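Local atomic coordinates of adenylate kinase (Cryptosporidium parvum Iowa II, PDB entry 3BE4), a protein that probably transfers a phosphate group from ATP to AMP, interconverting adenine nucleotides as other adenylate kinases do. Residues His33-Arg41 against Ile68-Phe77. Residues are numbered along the deposited sequence; the frame is centred on the assembly and turned at random. Where two conformers were deposited one is given.
With AP5 (bis(adenosine)-5'-pentaphosphate), chain C.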
# COMPACT_ATOMS: atom_id res chain seq x y z
N HIS A 33 -9.38 -1.51 -2.56
CA HIS A 33 -8.02 -1.21 -2.23
C HIS A 33 -7.76 -1.85 -0.83
O HIS A 33 -8.42 -1.46 0.17
CB HIS A 33 -7.95 0.28 -2.11
CG HIS A 33 -6.64 0.75 -1.58
ND1 HIS A 33 -6.54 1.92 -0.89
CD2 HIS A 33 -5.38 0.22 -1.68
CE1 HIS A 33 -5.27 2.11 -0.52
NE2 HIS A 33 -4.54 1.12 -1.04
N LEU A 34 -6.78 -2.76 -0.74
CA LEU A 34 -6.43 -3.31 0.53
C LEU A 34 -5.01 -2.91 0.98
O LEU A 34 -4.08 -3.46 0.42
CB LEU A 34 -6.48 -4.84 0.45
CG LEU A 34 -7.86 -5.61 0.47
CD1 LEU A 34 -8.55 -5.47 -0.75
CD2 LEU A 34 -7.64 -7.14 0.63
N SER A 35 -4.92 -1.86 1.81
CA SER A 35 -3.68 -1.44 2.38
C SER A 35 -3.67 -2.11 3.73
O SER A 35 -4.47 -1.66 4.57
CB SER A 35 -3.65 0.07 2.46
OG SER A 35 -2.68 0.54 3.40
N THR A 36 -2.73 -3.09 4.00
CA THR A 36 -2.76 -3.64 5.28
C THR A 36 -2.26 -2.61 6.36
O THR A 36 -2.72 -2.73 7.54
CB THR A 36 -1.80 -4.84 5.32
OG1 THR A 36 -0.73 -4.56 4.47
CG2 THR A 36 -2.53 -6.08 4.74
N GLY A 37 -1.55 -1.58 5.97
CA GLY A 37 -1.17 -0.52 6.98
C GLY A 37 -2.46 0.28 7.33
O GLY A 37 -2.71 0.48 8.53
N ASP A 38 -3.25 0.65 6.35
CA ASP A 38 -4.47 1.34 6.77
C ASP A 38 -5.41 0.44 7.55
O ASP A 38 -6.08 0.95 8.46
CB ASP A 38 -5.27 1.81 5.52
CG ASP A 38 -4.56 2.90 4.66
OD1 ASP A 38 -3.49 3.60 5.08
OD2 ASP A 38 -5.10 3.11 3.46
N MET A 39 -5.54 -0.83 7.20
CA MET A 39 -6.33 -1.86 7.88
C MET A 39 -5.88 -2.07 9.33
O MET A 39 -6.68 -2.14 10.26
CB MET A 39 -6.36 -3.20 7.12
CG MET A 39 -7.03 -3.14 5.75
SD MET A 39 -6.43 -4.40 4.50
CE MET A 39 -6.76 -5.95 5.37
N LEU A 40 -4.56 -2.10 9.51
CA LEU A 40 -4.04 -2.12 10.89
C LEU A 40 -4.34 -0.86 11.65
O LEU A 40 -4.75 -1.03 12.81
CB LEU A 40 -2.51 -2.36 10.86
CG LEU A 40 -2.12 -3.79 10.46
CD1 LEU A 40 -0.60 -3.78 10.15
CD2 LEU A 40 -2.41 -4.83 11.56
N ARG A 41 -4.16 0.35 11.11
CA ARG A 41 -4.49 1.60 11.76
C ARG A 41 -6.00 1.61 12.06
O ARG A 41 -6.40 2.00 13.17
CB ARG A 41 -4.13 2.80 10.94
CG ARG A 41 -2.65 3.01 11.10
CD ARG A 41 -2.09 4.38 10.93
NE ARG A 41 -1.53 4.16 9.71
CZ ARG A 41 -0.34 3.62 9.41
NH1 ARG A 41 -0.45 3.39 8.23
NH2 ARG A 41 0.88 3.40 10.13
N ILE A 68 -1.07 -12.47 11.41
CA ILE A 68 -2.02 -11.42 11.72
C ILE A 68 -2.47 -10.75 10.37
O ILE A 68 -3.69 -10.57 10.13
CB ILE A 68 -1.34 -10.36 12.60
CG1 ILE A 68 -1.18 -11.03 13.99
CG2 ILE A 68 -2.23 -9.14 12.78
CD1 ILE A 68 -0.32 -10.22 14.99
N VAL A 69 -1.52 -10.34 9.54
CA VAL A 69 -1.92 -9.71 8.35
C VAL A 69 -2.56 -10.65 7.36
O VAL A 69 -3.52 -10.29 6.64
CB VAL A 69 -0.82 -8.87 7.78
CG1 VAL A 69 -1.27 -8.29 6.55
CG2 VAL A 69 -0.38 -7.82 8.83
N LEU A 70 -2.06 -11.90 7.26
CA LEU A 70 -2.75 -12.86 6.37
C LEU A 70 -4.23 -13.06 6.84
O LEU A 70 -5.12 -13.18 6.00
CB LEU A 70 -2.03 -14.21 6.49
CG LEU A 70 -0.87 -14.23 5.48
CD1 LEU A 70 0.21 -15.33 5.84
CD2 LEU A 70 -1.32 -14.44 4.03
N GLY A 71 -4.48 -13.00 8.15
CA GLY A 71 -5.85 -13.14 8.73
C GLY A 71 -6.73 -12.03 8.22
O GLY A 71 -7.88 -12.25 7.83
N LEU A 72 -6.17 -10.84 8.25
CA LEU A 72 -6.98 -9.63 7.86
C LEU A 72 -7.23 -9.68 6.37
O LEU A 72 -8.40 -9.33 5.94
CB LEU A 72 -6.28 -8.31 8.17
CG LEU A 72 -6.04 -8.03 9.66
CD1 LEU A 72 -5.18 -6.73 9.75
CD2 LEU A 72 -7.37 -7.97 10.36
N VAL A 73 -6.27 -10.09 5.56
CA VAL A 73 -6.50 -10.14 4.10
C VAL A 73 -7.48 -11.28 3.79
O VAL A 73 -8.39 -11.13 2.97
CB VAL A 73 -5.20 -10.29 3.38
CG1 VAL A 73 -5.38 -10.68 1.91
CG2 VAL A 73 -4.35 -8.93 3.67
N LYS A 74 -7.26 -12.47 4.37
CA LYS A 74 -8.16 -13.58 4.10
C LYS A 74 -9.61 -13.18 4.44
O LYS A 74 -10.50 -13.59 3.71
CB LYS A 74 -7.72 -14.72 5.07
CG LYS A 74 -8.55 -16.04 4.83
CD LYS A 74 -7.80 -17.33 5.22
CE LYS A 74 -8.63 -18.52 4.65
NZ LYS A 74 -9.86 -18.75 5.44
N GLU A 75 -9.82 -12.44 5.53
CA GLU A 75 -11.13 -12.05 5.98
C GLU A 75 -11.76 -11.25 4.82
O GLU A 75 -12.97 -11.46 4.43
CB GLU A 75 -11.04 -11.21 7.24
CG GLU A 75 -12.40 -10.70 7.68
CD GLU A 75 -12.36 -9.93 8.99
OE1 GLU A 75 -11.48 -9.05 9.19
OE2 GLU A 75 -13.30 -10.14 9.79
N LYS A 76 -10.97 -10.38 4.16
CA LYS A 76 -11.61 -9.57 3.03
C LYS A 76 -12.04 -10.45 1.92
O LYS A 76 -13.16 -10.30 1.30
CB LYS A 76 -10.59 -8.61 2.44
CG LYS A 76 -10.06 -7.57 3.42
CD LYS A 76 -10.99 -6.40 3.53
CE LYS A 76 -10.87 -5.76 4.91
NZ LYS A 76 -12.09 -4.88 5.14
N PHE A 77 -11.18 -11.38 1.48
CA PHE A 77 -11.50 -12.33 0.43
C PHE A 77 -12.70 -13.17 0.82
O PHE A 77 -13.58 -13.30 -0.02
CB PHE A 77 -10.31 -13.23 0.17
CG PHE A 77 -9.32 -12.53 -0.77
CD1 PHE A 77 -9.42 -12.63 -2.16
CD2 PHE A 77 -8.23 -11.78 -0.24
CE1 PHE A 77 -8.52 -11.99 -3.07
CE2 PHE A 77 -7.26 -11.10 -1.14
CZ PHE A 77 -7.36 -11.25 -2.51
PA AP5 C . 1.76 1.38 5.59
O1A AP5 C . 0.61 2.30 6.04
O2A AP5 C . 1.62 0.61 4.36
O3A AP5 C . 3.12 2.22 5.55
PB AP5 C . 4.44 2.04 4.69
O1B AP5 C . 4.63 0.65 4.31
O2B AP5 C . 5.54 2.82 5.42
O3B AP5 C . 3.98 2.89 3.32
PG AP5 C . 3.28 4.29 3.21
O1G AP5 C . 4.04 5.25 4.06
O2G AP5 C . 1.84 4.07 3.44
O3G AP5 C . 3.63 4.53 1.68
PD AP5 C . 2.76 4.66 0.31
O1D AP5 C . 1.35 4.39 0.64
O2D AP5 C . 3.49 3.89 -0.69
O3D AP5 C . 3.00 6.20 -0.07
PE AP5 C . 1.95 7.39 -0.04
O1E AP5 C . 1.41 7.51 1.28
O2E AP5 C . 0.97 7.30 -1.20
O5F AP5 C . 2.12 0.30 6.71
C5F AP5 C . 2.14 0.86 8.03
C4F AP5 C . 2.96 -0.21 8.87
O4F AP5 C . 2.06 -1.24 9.19
C3F AP5 C . 4.13 -0.87 8.24
O3F AP5 C . 5.30 -0.08 8.34
C2F AP5 C . 4.18 -2.10 9.17
O2F AP5 C . 4.59 -1.72 10.54
C1F AP5 C . 2.72 -2.52 9.25
N9A AP5 C . 2.37 -3.36 8.14
C8A AP5 C . 1.51 -2.94 7.09
N7A AP5 C . 1.35 -3.92 6.21
C5A AP5 C . 2.07 -5.02 6.70
C6A AP5 C . 2.21 -6.31 6.22
N6A AP5 C . 1.81 -6.81 5.04
N1A AP5 C . 3.04 -7.14 7.02
C2A AP5 C . 3.49 -6.68 8.16
N3A AP5 C . 3.38 -5.44 8.68
C4A AP5 C . 2.55 -4.59 7.91
O5J AP5 C . 2.89 8.59 -0.44
C5J AP5 C . 3.90 9.11 0.56
C4J AP5 C . 3.99 10.62 0.26
O4J AP5 C . 4.49 10.96 -1.05
C3J AP5 C . 2.67 11.35 0.53
O3J AP5 C . 2.93 12.60 1.11
C2J AP5 C . 2.28 11.56 -0.90
O2J AP5 C . 1.46 12.71 -1.04
C1J AP5 C . 3.46 11.88 -1.71
N9B AP5 C . 3.53 11.48 -3.08
C8B AP5 C . 2.92 10.38 -3.68
N7B AP5 C . 3.30 10.34 -4.97
C5B AP5 C . 4.14 11.40 -5.21
C6B AP5 C . 4.98 11.76 -6.31
N6B AP5 C . 4.92 11.06 -7.44
N1B AP5 C . 5.76 12.87 -6.19
C2B AP5 C . 5.85 13.53 -4.95
N3B AP5 C . 5.14 13.18 -3.84
C4B AP5 C . 4.36 12.04 -3.93
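The AMP-side adenosine pocket of an adenylate kinase, filled here by one half of the two-substrate mimic AP5, has a wall where Thr36 and Leu40 meet Val69, Leu72 and Val73. No hydrogen bond joins the two segments; apolar side chains pack them together, and the ligand bridges them. Thr36 divides its branches between these tasks. With chi1 at 34°, Thr36 OG1 lies between the backbone N and the carbonyl carbon and donates to AP5 N7A of the adenine (2.8 Å), while Thr36 CG2 turns to helix 66-78 and rests on Val73 CG2 at 3.5 Å. Val69, modelled in two conformers, lies beside the adenine. Leu40 is forked in a similar way to Thr36: Leu40 CD1 reaches AP5 N9A at 3.6 Å, and Leu40 CD2 touches Leu72 CD1 at 3.8 Å. From the residue just before Leu40, the Met39 chain bends at chi3 (58°) and lays Met39 CE against Leu72 CB (3.7 Å). Leu34 and Lys76 run past each other in opposite directions, and in the Lys76 conformer given, one of two, Leu34 CD2 packs on the aliphatic Lys76 CG at 3.7 Å. On the phosphate side, Arg41 NH1 donates to AP5 O1A (2.7 Å), and Ser35 OG caps helix 36-45 by accepting from Asp38 N. Segment 68-77 runs nearly antiparallel to strand segment 33-35 and, at 96°, almost perpendicular to helix segment 36-41; strand 86-89 pairs with Leu34, Phe91 touches both Thr36 and Val69, and helix 95-108 packs against Phe77.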